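Local coordinates for protein NADPH-ferredoxin reductase FprA (Mycobacterium tuberculosis, PDB 1LQT) that is an FAD-dependent NADPH-ferredoxin reductase that passes electrons between NADP(H) and ferredoxin and may supply them to P450 systems, at residues S14-A19 against P74-F79; L22-D27 against D374-V379; T44-V49 against Q66-A71. One frame throughout, in Å; residues are numbered along the deposited sequence.

Contact 1: S14-A19 against P74-F79. With FAD (flavin-adenine dinucleotide), chain H.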
loop_
_atom_site.group_PDB
_atom_site.type_symbol
_atom_site.label_atom_id
_atom_site.label_comp_id
_atom_site.label_asym_id
_atom_site.label_seq_id
_atom_site.Cartn_x
_atom_site.Cartn_y
_atom_site.Cartn_z
ATOM N N SER A 14 -3.361 -8.583 5.835
ATOM C CA SER A 14 -4.153 -8.649 7.056
ATOM C C SER A 14 -5.303 -9.649 6.912
ATOM O O SER A 14 -5.584 -10.389 7.846
ATOM C CB SER A 14 -4.626 -7.263 7.499
ATOM O OG SER A 14 -5.621 -6.703 6.678
ATOM N N ALA A 15 -5.917 -9.691 5.744
ATOM C CA ALA A 15 -6.959 -10.669 5.455
ATOM C C ALA A 15 -6.444 -12.094 5.579
ATOM O O ALA A 15 -7.085 -12.948 6.184
ATOM C CB ALA A 15 -7.506 -10.429 4.074
ATOM N N PHE A 16 -5.297 -12.363 4.956
ATOM C CA PHE A 16 -4.751 -13.718 4.990
ATOM C C PHE A 16 -4.233 -14.136 6.339
ATOM O O PHE A 16 -4.357 -15.314 6.724
ATOM C CB PHE A 16 -3.704 -13.930 3.891
ATOM C CG PHE A 16 -4.323 -14.376 2.617
ATOM C CD1 PHE A 16 -4.737 -15.697 2.483
ATOM C CD2 PHE A 16 -4.527 -13.508 1.550
ATOM C CE1 PHE A 16 -5.343 -16.125 1.318
ATOM C CE2 PHE A 16 -5.148 -13.952 0.412
ATOM C CZ PHE A 16 -5.556 -15.242 0.302
ATOM N N PHE A 17 -3.677 -13.200 7.104
ATOM C CA PHE A 17 -3.282 -13.520 8.462
ATOM C C PHE A 17 -4.521 -13.797 9.322
ATOM O O PHE A 17 -4.534 -14.737 10.119
ATOM C CB PHE A 17 -2.422 -12.411 9.064
ATOM C CG PHE A 17 -1.032 -12.269 8.422
ATOM C CD1 PHE A 17 -0.230 -13.346 8.143
ATOM C CD2 PHE A 17 -0.534 -11.014 8.151
ATOM C CE1 PHE A 17 1.005 -13.170 7.583
ATOM C CE2 PHE A 17 0.727 -10.866 7.603
ATOM C CZ PHE A 17 1.473 -11.928 7.337
ATOM N N ALA A 18 -5.574 -13.025 9.119
ATOM C CA ALA A 18 -6.818 -13.287 9.844
ATOM C C ALA A 18 -7.363 -14.673 9.493
ATOM O O ALA A 18 -7.785 -15.420 10.361
ATOM C CB ALA A 18 -7.838 -12.208 9.544
ATOM N N ALA A 19 -7.363 -14.987 8.193
ATOM C CA ALA A 19 -7.851 -16.292 7.757
ATOM C C ALA A 19 -7.073 -17.405 8.426
ATOM O O ALA A 19 -7.650 -18.377 8.935
ATOM C CB ALA A 19 -7.773 -16.412 6.249
ATOM N N PRO A 74 -9.680 -26.599 2.351
ATOM C CA PRO A 74 -11.034 -26.772 1.851
ATOM C C PRO A 74 -12.089 -25.907 2.531
ATOM O O PRO A 74 -13.170 -25.736 1.987
ATOM C CB PRO A 74 -11.300 -28.273 2.092
ATOM C CG PRO A 74 -10.418 -28.650 3.117
ATOM C CD PRO A 74 -9.137 -27.866 2.853
ATOM N N ARG A 75 -11.777 -25.362 3.693
ATOM C CA ARG A 75 -12.720 -24.506 4.416
ATOM C C ARG A 75 -12.701 -23.055 3.920
ATOM O O ARG A 75 -13.484 -22.244 4.374
ATOM C CB ARG A 75 -12.331 -24.517 5.888
ATOM C CG ARG A 75 -12.472 -25.890 6.556
ATOM C CD ARG A 75 -11.899 -25.938 7.936
ATOM N NE ARG A 75 -10.452 -25.823 7.921
ATOM C CZ ARG A 75 -9.688 -25.866 8.996
ATOM N NH1 ARG A 75 -10.205 -25.990 10.213
ATOM N NH2 ARG A 75 -8.378 -25.778 8.866
ATOM N N PHE A 76 -11.777 -22.752 3.008
ATOM C CA PHE A 76 -11.548 -21.408 2.491
ATOM C C PHE A 76 -12.061 -21.287 1.074
ATOM O O PHE A 76 -11.787 -22.167 0.244
ATOM C CB PHE A 76 -10.039 -21.162 2.486
ATOM C CG PHE A 76 -9.628 -19.822 1.953
ATOM C CD1 PHE A 76 -9.471 -19.610 0.611
ATOM C CD2 PHE A 76 -9.324 -18.791 2.828
ATOM C CE1 PHE A 76 -9.081 -18.341 0.152
ATOM C CE2 PHE A 76 -8.930 -17.562 2.382
ATOM C CZ PHE A 76 -8.832 -17.336 1.070
ATOM N N ARG A 77 -12.740 -20.176 0.778
ATOM C CA ARG A 77 -13.156 -19.849 -0.580
ATOM C C ARG A 77 -12.766 -18.386 -0.854
ATOM O O ARG A 77 -12.840 -17.545 0.034
ATOM C CB ARG A 77 -14.656 -20.009 -0.775
ATOM C CG ARG A 77 -15.158 -21.410 -0.542
ATOM C CD ARG A 77 -16.606 -21.643 -0.937
ATOM N NE ARG A 77 -17.518 -20.780 -0.185
ATOM C CZ ARG A 77 -18.837 -20.895 -0.228
ATOM N NH1 ARG A 77 -19.380 -21.808 -1.004
ATOM N NH2 ARG A 77 -19.602 -20.098 0.482
ATOM N N PHE A 78 -12.411 -18.119 -2.104
ATOM C CA PHE A 78 -12.120 -16.786 -2.607
ATOM C C PHE A 78 -13.131 -16.374 -3.664
ATOM O O PHE A 78 -13.457 -17.150 -4.546
ATOM C CB PHE A 78 -10.740 -16.795 -3.246
ATOM C CG PHE A 78 -10.321 -15.489 -3.906
ATOM C CD1 PHE A 78 -9.849 -14.438 -3.150
ATOM C CD2 PHE A 78 -10.327 -15.344 -5.285
ATOM C CE1 PHE A 78 -9.423 -13.286 -3.769
ATOM C CE2 PHE A 78 -9.901 -14.193 -5.899
ATOM C CZ PHE A 78 -9.451 -13.154 -5.152
ATOM N N PHE A 79 -13.602 -15.148 -3.573
ATOM C CA PHE A 79 -14.494 -14.564 -4.547
ATOM C C PHE A 79 -13.947 -13.187 -4.914
ATOM O O PHE A 79 -14.148 -12.207 -4.191
ATOM C CB PHE A 79 -15.897 -14.423 -3.987
ATOM C CG PHE A 79 -16.522 -15.719 -3.538
ATOM C CD1 PHE A 79 -17.265 -16.500 -4.409
ATOM C CD2 PHE A 79 -16.393 -16.162 -2.245
ATOM C CE1 PHE A 79 -17.889 -17.665 -3.984
ATOM C CE2 PHE A 79 -17.004 -17.357 -1.833
ATOM C CZ PHE A 79 -17.731 -18.087 -2.711
HETATM P PA FAD H . -3.856 -4.194 1.539
HETATM O O1A FAD H . -4.012 -2.860 0.928
HETATM O O2A FAD H . -2.635 -4.994 1.272
HETATM O O5B FAD H . -5.097 -5.105 1.106
HETATM C C5B FAD H . -6.417 -4.549 1.075
HETATM C C4B FAD H . -7.225 -5.408 0.111
HETATM O O4B FAD H . -8.596 -5.059 0.289
HETATM C C3B FAD H . -6.892 -5.173 -1.367
HETATM O O3B FAD H . -6.703 -6.379 -2.071
HETATM C C2B FAD H . -8.080 -4.387 -1.854
HETATM O O2B FAD H . -8.345 -4.467 -3.236
HETATM C C1B FAD H . -9.205 -4.960 -0.984
HETATM N N9A FAD H . -10.379 -4.106 -0.861
HETATM C C8A FAD H . -10.383 -2.772 -0.555
HETATM N N7A FAD H . -11.613 -2.278 -0.499
HETATM C C5A FAD H . -12.436 -3.341 -0.819
HETATM C C6A FAD H . -13.825 -3.431 -0.935
HETATM N N6A FAD H . -14.656 -2.429 -0.695
HETATM N N1A FAD H . -14.335 -4.651 -1.261
HETATM C C2A FAD H . -13.495 -5.703 -1.451
HETATM N N3A FAD H . -12.159 -5.686 -1.351
HETATM C C4A FAD H . -11.677 -4.481 -1.033
HETATM N N1 FAD H . 5.733 -3.974 3.258
HETATM C C2 FAD H . 6.831 -4.781 3.297
HETATM O O2 FAD H . 6.991 -5.581 4.199
HETATM N N3 FAD H . 7.786 -4.659 2.301
HETATM C C4 FAD H . 7.662 -3.834 1.221
HETATM O O4 FAD H . 8.544 -3.799 0.334
HETATM C C4X FAD H . 6.507 -3.046 1.160
HETATM N N5 FAD H . 6.293 -2.204 0.092
HETATM C C5X FAD H . 5.177 -1.409 0.066
HETATM C C6 FAD H . 4.973 -0.546 -0.983
HETATM C C7 FAD H . 3.903 0.330 -1.019
HETATM C C7M FAD H . 3.710 1.245 -2.197
HETATM C C8 FAD H . 2.987 0.300 0.040
HETATM C C8M FAD H . 1.818 1.246 0.067
HETATM C C9 FAD H . 3.166 -0.585 1.101
HETATM C C9A FAD H . 4.254 -1.447 1.131
HETATM N N10 FAD H . 4.465 -2.328 2.197
HETATM C C10 FAD H . 5.571 -3.141 2.203
HETATM C "C1'" FAD H . 3.492 -2.450 3.321
HETATM C "C2'" FAD H . 2.411 -3.484 3.012
HETATM O "O2'" FAD H . 1.945 -3.255 1.706
HETATM C "C3'" FAD H . 1.257 -3.345 4.023
HETATM O "O3'" FAD H . 1.711 -3.606 5.348
HETATM C "C4'" FAD H . 0.107 -4.336 3.844
HETATM O "O4'" FAD H . -0.117 -4.634 2.469
HETATM C "C5'" FAD H . -1.174 -3.789 4.474
HETATM O "O5'" FAD H . -2.105 -4.878 4.432
HETATM P P FAD H . -3.683 -4.714 4.456
HETATM O O1P FAD H . -4.186 -6.106 4.420
HETATM O O2P FAD H . -4.164 -3.827 5.558
HETATM O O3P FAD H . -4.066 -3.940 3.125
#

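Contact 2: L22-D27 against D374-V379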
loop_
_atom_site.group_PDB
_atom_site.type_symbol
_atom_site.label_atom_id
_atom_site.label_comp_id
_atom_site.label_asym_id
_atom_site.label_seq_id
_atom_site.Cartn_x
_atom_site.Cartn_y
_atom_site.Cartn_z
ATOM N N LEU A 22 -8.036 -17.781 12.093
ATOM C CA LEU A 22 -9.332 -18.411 12.256
ATOM C C LEU A 22 -9.220 -19.913 12.095
ATOM O O LEU A 22 -9.761 -20.689 12.889
ATOM C CB LEU A 22 -10.318 -17.854 11.261
ATOM C CG LEU A 22 -10.764 -16.406 11.494
ATOM C CD1 LEU A 22 -11.319 -15.788 10.220
ATOM C CD2 LEU A 22 -11.774 -16.312 12.646
ATOM N N LEU A 23 -8.530 -20.358 11.046
ATOM C CA LEU A 23 -8.424 -21.781 10.776
ATOM C C LEU A 23 -7.582 -22.477 11.843
ATOM O O LEU A 23 -7.863 -23.612 12.244
ATOM C CB LEU A 23 -7.859 -21.984 9.373
ATOM C CG LEU A 23 -8.735 -21.477 8.242
ATOM C CD1 LEU A 23 -8.006 -21.592 6.913
ATOM C CD2 LEU A 23 -10.089 -22.169 8.200
ATOM N N LYS A 24 -6.550 -21.796 12.329
ATOM C CA LYS A 24 -5.720 -22.322 13.411
ATOM C C LYS A 24 -6.507 -22.518 14.702
ATOM O O LYS A 24 -6.343 -23.514 15.382
ATOM C CB LYS A 24 -4.518 -21.416 13.667
ATOM C CG LYS A 24 -3.610 -21.868 14.798
ATOM C CD LYS A 24 -2.487 -20.859 15.022
ATOM C CE LYS A 24 -2.974 -19.477 15.480
ATOM N NZ LYS A 24 -1.895 -18.461 15.416
ATOM N N ALA A 25 -7.358 -21.556 15.019
ATOM C CA ALA A 25 -8.221 -21.685 16.185
ATOM C C ALA A 25 -9.075 -22.955 16.066
ATOM O O ALA A 25 -9.185 -23.731 17.026
ATOM C CB ALA A 25 -9.083 -20.473 16.332
ATOM N N ALA A 26 -9.706 -23.151 14.927
ATOM C CA ALA A 26 -10.486 -24.357 14.712
ATOM C C ALA A 26 -9.628 -25.620 14.842
ATOM O O ALA A 26 -10.034 -26.604 15.489
ATOM C CB ALA A 26 -11.159 -24.316 13.388
ATOM N N ASP A 27 -8.434 -25.575 14.269
ATOM C CA ASP A 27 -7.601 -26.765 14.274
ATOM C C ASP A 27 -7.138 -27.155 15.658
ATOM O O ASP A 27 -6.812 -28.320 15.909
ATOM C CB ASP A 27 -6.371 -26.555 13.399
ATOM C CG ASP A 27 -6.683 -26.483 11.930
ATOM O OD1 ASP A 27 -7.781 -26.895 11.513
ATOM O OD2 ASP A 27 -5.832 -26.056 11.123
ATOM N N ASP A 374 -1.592 -8.089 14.650
ATOM C CA ASP A 374 -2.784 -7.282 14.544
ATOM C C ASP A 374 -4.001 -8.153 14.235
ATOM O O ASP A 374 -5.028 -8.082 14.906
ATOM C CB ASP A 374 -2.565 -6.192 13.485
ATOM C CG ASP A 374 -3.706 -5.263 13.393
ATOM O OD1 ASP A 374 -4.224 -4.819 14.469
ATOM O OD2 ASP A 374 -4.113 -4.916 12.273
ATOM N N ALA A 375 -3.873 -8.967 13.214
ATOM C CA ALA A 375 -4.966 -9.835 12.826
ATOM C C ALA A 375 -5.276 -10.867 13.912
ATOM O O ALA A 375 -6.429 -11.157 14.168
ATOM C CB ALA A 375 -4.657 -10.512 11.497
ATOM N N GLN A 376 -4.244 -11.409 14.521
ATOM C CA GLN A 376 -4.431 -12.416 15.557
ATOM C C GLN A 376 -5.234 -11.842 16.718
ATOM O O GLN A 376 -6.126 -12.484 17.239
ATOM C CB GLN A 376 -3.081 -12.903 16.058
ATOM C CG GLN A 376 -3.188 -13.997 17.108
ATOM C CD GLN A 376 -3.752 -15.279 16.532
ATOM O OE1 GLN A 376 -3.172 -15.832 15.599
ATOM N NE2 GLN A 376 -4.875 -15.761 17.067
ATOM N N ASP A 377 -4.895 -10.609 17.091
ATOM C CA ASP A 377 -5.594 -9.933 18.168
ATOM C C ASP A 377 -7.060 -9.740 17.850
ATOM O O ASP A 377 -7.932 -10.019 18.696
ATOM C CB ASP A 377 -4.914 -8.601 18.481
ATOM C CG ASP A 377 -3.582 -8.781 19.182
ATOM O OD1 ASP A 377 -3.308 -9.863 19.733
ATOM O OD2 ASP A 377 -2.747 -7.875 19.213
ATOM N N THR A 378 -7.341 -9.255 16.649
ATOM C CA THR A 378 -8.723 -9.100 16.236
ATOM C C THR A 378 -9.466 -10.461 16.272
ATOM O O THR A 378 -10.614 -10.547 16.748
ATOM C CB THR A 378 -8.821 -8.504 14.819
ATOM O OG1 THR A 378 -8.438 -7.128 14.804
ATOM C CG2 THR A 378 -10.237 -8.508 14.385
ATOM N N VAL A 379 -8.822 -11.487 15.727
ATOM C CA VAL A 379 -9.459 -12.803 15.646
ATOM C C VAL A 379 -9.733 -13.389 17.020
ATOM O O VAL A 379 -10.792 -13.950 17.249
ATOM C CB VAL A 379 -8.635 -13.749 14.751
ATOM C CG1 VAL A 379 -9.057 -15.175 14.947
ATOM C CG2 VAL A 379 -8.765 -13.330 13.282
#

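Contact 3: T44-V49 against Q66-A71. With FAD (flavin-adenine dinucleotide), chain H.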
loop_
_atom_site.group_PDB
_atom_site.type_symbol
_atom_site.label_atom_id
_atom_site.label_comp_id
_atom_site.label_asym_id
_atom_site.label_seq_id
_atom_site.Cartn_x
_atom_site.Cartn_y
_atom_site.Cartn_z
ATOM N N THR A 44 -7.736 -10.288 -8.611
ATOM C CA THR A 44 -6.513 -10.881 -8.114
ATOM C C THR A 44 -6.381 -10.655 -6.614
ATOM O O THR A 44 -6.684 -9.562 -6.154
ATOM C CB THR A 44 -5.300 -10.253 -8.818
ATOM O OG1 THR A 44 -5.284 -8.836 -8.548
ATOM C CG2 THR A 44 -5.358 -10.395 -10.329
ATOM N N PRO A 45 -5.879 -11.648 -5.887
ATOM C CA PRO A 45 -5.650 -11.516 -4.448
ATOM C C PRO A 45 -4.323 -10.836 -4.162
ATOM O O PRO A 45 -3.547 -10.489 -5.059
ATOM C CB PRO A 45 -5.621 -12.974 -3.987
ATOM C CG PRO A 45 -4.936 -13.675 -5.159
ATOM C CD PRO A 45 -5.508 -12.990 -6.365
ATOM N N TRP A 46 -4.096 -10.652 -2.863
ATOM C CA TRP A 46 -2.812 -10.302 -2.247
ATOM C C TRP A 46 -2.623 -8.823 -1.932
ATOM O O TRP A 46 -1.644 -8.444 -1.308
ATOM C CB TRP A 46 -1.588 -10.894 -2.958
ATOM C CG TRP A 46 -1.677 -12.404 -3.177
ATOM C CD1 TRP A 46 -2.469 -13.327 -2.495
ATOM C CD2 TRP A 46 -0.928 -13.153 -4.113
ATOM N NE1 TRP A 46 -2.269 -14.577 -3.002
ATOM C CE2 TRP A 46 -1.347 -14.498 -4.014
ATOM C CE3 TRP A 46 0.036 -12.827 -5.066
ATOM C CZ2 TRP A 46 -0.791 -15.516 -4.808
ATOM C CZ3 TRP A 46 0.577 -13.829 -5.839
ATOM C CH2 TRP A 46 0.144 -15.149 -5.727
ATOM N N GLY A 47 -3.561 -7.989 -2.336
ATOM C CA GLY A 47 -3.522 -6.587 -1.987
ATOM C C GLY A 47 -2.223 -5.957 -2.408
ATOM O O GLY A 47 -1.739 -6.133 -3.527
ATOM N N LEU A 48 -1.644 -5.171 -1.518
ATOM C CA LEU A 48 -0.413 -4.424 -1.809
ATOM C C LEU A 48 0.779 -5.353 -1.977
ATOM O O LEU A 48 1.796 -4.917 -2.519
ATOM C CB LEU A 48 -0.137 -3.385 -0.741
ATOM C CG LEU A 48 -1.066 -2.172 -0.730
ATOM C CD1 LEU A 48 -0.812 -1.364 0.528
ATOM C CD2 LEU A 48 -0.862 -1.302 -1.957
ATOM N N VAL A 49 0.710 -6.621 -1.568
ATOM C CA VAL A 49 1.837 -7.501 -1.873
ATOM C C VAL A 49 2.008 -7.563 -3.400
ATOM O O VAL A 49 3.128 -7.609 -3.900
ATOM C CB VAL A 49 1.668 -8.883 -1.240
ATOM C CG1 VAL A 49 2.667 -9.895 -1.753
ATOM C CG2 VAL A 49 1.737 -8.786 0.264
ATOM N N GLN A 66 2.613 -18.298 1.347
ATOM C CA GLN A 66 1.904 -18.573 2.591
ATOM C C GLN A 66 0.401 -18.385 2.394
ATOM O O GLN A 66 -0.407 -19.156 2.903
ATOM C CB GLN A 66 2.364 -17.620 3.709
ATOM C CG GLN A 66 3.660 -17.875 4.310
ATOM C CD GLN A 66 3.892 -17.008 5.568
ATOM O OE1 GLN A 66 2.930 -16.527 6.247
ATOM N NE2 GLN A 66 5.157 -16.799 5.874
ATOM N N PHE A 67 0.035 -17.308 1.702
ATOM C CA PHE A 67 -1.354 -17.034 1.435
ATOM C C PHE A 67 -1.954 -18.150 0.582
ATOM O O PHE A 67 -3.080 -18.567 0.804
ATOM C CB PHE A 67 -1.537 -15.668 0.736
ATOM C CG PHE A 67 -0.914 -14.476 1.472
ATOM C CD1 PHE A 67 -0.545 -14.539 2.806
ATOM C CD2 PHE A 67 -0.676 -13.313 0.780
ATOM C CE1 PHE A 67 -0.012 -13.435 3.430
ATOM C CE2 PHE A 67 -0.122 -12.199 1.412
ATOM C CZ PHE A 67 0.206 -12.276 2.710
ATOM N N GLU A 68 -1.190 -18.627 -0.385
ATOM C CA GLU A 68 -1.659 -19.710 -1.261
ATOM C C GLU A 68 -1.885 -20.986 -0.459
ATOM O O GLU A 68 -2.846 -21.699 -0.691
ATOM C CB GLU A 68 -0.664 -19.960 -2.382
ATOM C CG GLU A 68 -0.650 -18.817 -3.391
ATOM C CD GLU A 68 0.405 -18.972 -4.461
ATOM O OE1 GLU A 68 1.575 -19.181 -4.101
ATOM O OE2 GLU A 68 0.073 -18.836 -5.625
ATOM N N LYS A 69 -1.007 -21.263 0.486
ATOM C CA LYS A 69 -1.174 -22.435 1.318
ATOM C C LYS A 69 -2.450 -22.323 2.150
ATOM O O LYS A 69 -3.194 -23.283 2.257
ATOM C CB LYS A 69 0.050 -22.620 2.209
ATOM C CG LYS A 69 0.044 -23.909 3.021
ATOM C CD LYS A 69 1.353 -24.133 3.758
ATOM C CE LYS A 69 1.197 -25.178 4.842
ATOM N NZ LYS A 69 0.674 -26.432 4.253
ATOM N N THR A 70 -2.743 -21.143 2.696
ATOM C CA THR A 70 -3.987 -20.961 3.420
ATOM C C THR A 70 -5.176 -21.202 2.484
ATOM O O THR A 70 -6.148 -21.857 2.844
ATOM C CB THR A 70 -4.018 -19.559 4.006
ATOM O OG1 THR A 70 -3.019 -19.474 5.022
ATOM C CG2 THR A 70 -5.375 -19.230 4.644
ATOM N N ALA A 71 -5.093 -20.650 1.273
ATOM C CA ALA A 71 -6.172 -20.763 0.313
ATOM C C ALA A 71 -6.417 -22.199 -0.147
ATOM O O ALA A 71 -7.509 -22.494 -0.640
ATOM C CB ALA A 71 -5.946 -19.832 -0.858
HETATM P PA FAD H . -3.856 -4.194 1.539
HETATM O O1A FAD H . -4.012 -2.860 0.928
HETATM O O2A FAD H . -2.635 -4.994 1.272
HETATM O O5B FAD H . -5.097 -5.105 1.106
HETATM C C5B FAD H . -6.417 -4.549 1.075
HETATM C C4B FAD H . -7.225 -5.408 0.111
HETATM O O4B FAD H . -8.596 -5.059 0.289
HETATM C C3B FAD H . -6.892 -5.173 -1.367
HETATM O O3B FAD H . -6.703 -6.379 -2.071
HETATM C C2B FAD H . -8.080 -4.387 -1.854
HETATM O O2B FAD H . -8.345 -4.467 -3.236
HETATM C C1B FAD H . -9.205 -4.960 -0.984
HETATM N N9A FAD H . -10.379 -4.106 -0.861
HETATM C C8A FAD H . -10.383 -2.772 -0.555
HETATM N N7A FAD H . -11.613 -2.278 -0.499
HETATM C C5A FAD H . -12.436 -3.341 -0.819
HETATM C C6A FAD H . -13.825 -3.431 -0.935
HETATM N N6A FAD H . -14.656 -2.429 -0.695
HETATM N N1A FAD H . -14.335 -4.651 -1.261
HETATM C C2A FAD H . -13.495 -5.703 -1.451
HETATM N N3A FAD H . -12.159 -5.686 -1.351
HETATM C C4A FAD H . -11.677 -4.481 -1.033
HETATM N N1 FAD H . 5.733 -3.974 3.258
HETATM C C2 FAD H . 6.831 -4.781 3.297
HETATM O O2 FAD H . 6.991 -5.581 4.199
HETATM N N3 FAD H . 7.786 -4.659 2.301
HETATM C C4 FAD H . 7.662 -3.834 1.221
HETATM O O4 FAD H . 8.544 -3.799 0.334
HETATM C C4X FAD H . 6.507 -3.046 1.160
HETATM N N5 FAD H . 6.293 -2.204 0.092
HETATM C C5X FAD H . 5.177 -1.409 0.066
HETATM C C6 FAD H . 4.973 -0.546 -0.983
HETATM C C7 FAD H . 3.903 0.330 -1.019
HETATM C C7M FAD H . 3.710 1.245 -2.197
HETATM C C8 FAD H . 2.987 0.300 0.040
HETATM C C8M FAD H . 1.818 1.246 0.067
HETATM C C9 FAD H . 3.166 -0.585 1.101
HETATM C C9A FAD H . 4.254 -1.447 1.131
HETATM N N10 FAD H . 4.465 -2.328 2.197
HETATM C C10 FAD H . 5.571 -3.141 2.203
HETATM C "C1'" FAD H . 3.492 -2.450 3.321
HETATM C "C2'" FAD H . 2.411 -3.484 3.012
HETATM O "O2'" FAD H . 1.945 -3.255 1.706
HETATM C "C3'" FAD H . 1.257 -3.345 4.023
HETATM O "O3'" FAD H . 1.711 -3.606 5.348
HETATM C "C4'" FAD H . 0.107 -4.336 3.844
HETATM O "O4'" FAD H . -0.117 -4.634 2.469
HETATM C "C5'" FAD H . -1.174 -3.789 4.474
HETATM O "O5'" FAD H . -2.105 -4.878 4.432
HETATM P P FAD H . -3.683 -4.714 4.456
HETATM O O1P FAD H . -4.186 -6.106 4.420
HETATM O O2P FAD H . -4.164 -3.827 5.558
HETATM O O3P FAD H . -4.066 -3.940 3.125
#

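Contact 1: S14-A19 against P74-F79
F76 reaches from the start of strand 76-80 to two side chains of the helical segment 14-19, F16 and A19. Its CB points toward the helix, and CG lies anti to the backbone N (chi1 179°), which sends the ring out toward the helix, leaning along the strand. At the ring, F76 CE2 is shared between A19 CB, 4.2 Å away at the edge near the ring plane, and F16 CE1, at 4.0 Å, while F76 CZ lies 3.7 Å from F16 CE1. The two phenyl planes differ by only 25°, yet the centroids are 5.7 Å apart, so the rings are slid past each other with hardly any overlap. No hydrogen bond joins the segments; this is purely apolar packing. Five residues before A19, the helix start serves the cofactor: S14 N and S14 OG both donate to FAD O1P, OG at 2.7 Å, consistent with a Rossmann-type dinucleotide-binding turn. F16 also stacks on F67 of helix 64-71, and M38 of strand 34-40 touches both F16 and F76. The pair is therefore buried between helix 13-28 and the parallel strands 34-40 and 76-80, with helix 64-71 closing in through T70 on A19 and A71 on F76.

Contact 2: L22-D27 against D374-V379
K24 and Q376 meet at about a right angle, while L22 and V379 pack at a slant; these two pairs make up the contact. Both polar chains leave their helices with CG anti to the backbone N. K24 then bends at chi3 (64°) and Q376 at chi2, which brings the ammonium group to the amide oxygen. K24 NZ donates to Q376 OE1 at 2.9 Å. The C=O...N angle is 131° and the nitrogen stands 42° out of the carbonyl plane, so the donor approaches from above the amide and not along a lone pair. The same oxygen also bonds S21 OG of helix 13-28, and Q376 NE2 bonds D380 OD1; both ends of the amide are thus engaged, which would fix its flip. In the apolar pair, both valine methyls meet CG of L22, V379 CG2 at 4.1 Å, and V379 CG1 also reaches L22 CD2 at 3.7 Å. Within segments 22-27 and 374-379 the closest CA atoms, those of L22 and V379, are 6.6 Å apart. L22 also touches M34 and V36 of strand 34-40. Such pairing of a helix from the N-terminal dinucleotide-binding fold, 13-28, with one from much later in the chain, 370-391, fits an FAD domain assembled from both ends of the sequence around an inserted NADP-binding region.

Contact 3: T44-V49 against Q66-A71
W46 brings CD1 of its five-membered ring to the edge of F67, with W46 CD1 3.7 Å from F67 CD2. The planes are inclined at 57° and the centroids lie 5.6 Å apart, which makes the pair oblique, neither a stack nor a T-shape. Relative to the F67 ring, W46 CD1 sits near the plane; F67 CB also packs against W46 NE1. At the same edge of the phenyl ring V49 CG2 approaches F67 CE2 at 4.1 Å. The benzo edge of the indole meets E68: OE2 lies in the indole plane, 3.5 Å from W46 CZ2, and the carboxylate is turned 90° to the ring. E68 CG is practically as close, 3.6 Å from W46 CZ2, so the aliphatic part of the glutamate packs there too. Close to these side chains the backbone turns to the cofactor. G47, at the N-cap position before helix 48-51 and with positive phi, brings its CA to 3.2 Å from FAD O3B; L48 N donates to FAD O2A at 3.0 Å in a nearly straight bond (172°). P45 CG rests over one indole face, and W423 meets the indole edge-to-face. No hydrogen bond crosses between the segments. The chemistry is thus dispersive along the phenyl, with a probably weakly favourable electrostatic term where the carboxylate oxygen meets the electropositive C-H rim of the indole, while one diphosphate oxygen, O2A, takes the L48 amide.

Contacts 1 and 3 are buried; contact 1 is wholly apolar, whereas contact 3 is aromatic with a carboxylate at the indole edge. They adjoin directly where F78 lies against P45. Each also brings a backbone amide to the FAD diphosphate, from the start of helix 13-28 in contact 1 and of helix 48-51 in contact 3. Contact 2 shares helix 13-28 with contact 1 but lies farther along it, more than two turns from the cofactor end, and makes no such bond to FAD. There the packing is aliphatic and its outer margin polar, with an exposed lysine. A salt bridge from R75 to D27 ties contact 1 to contact 2, whereas contacts 2 and 3 barely touch, through L23 and T70.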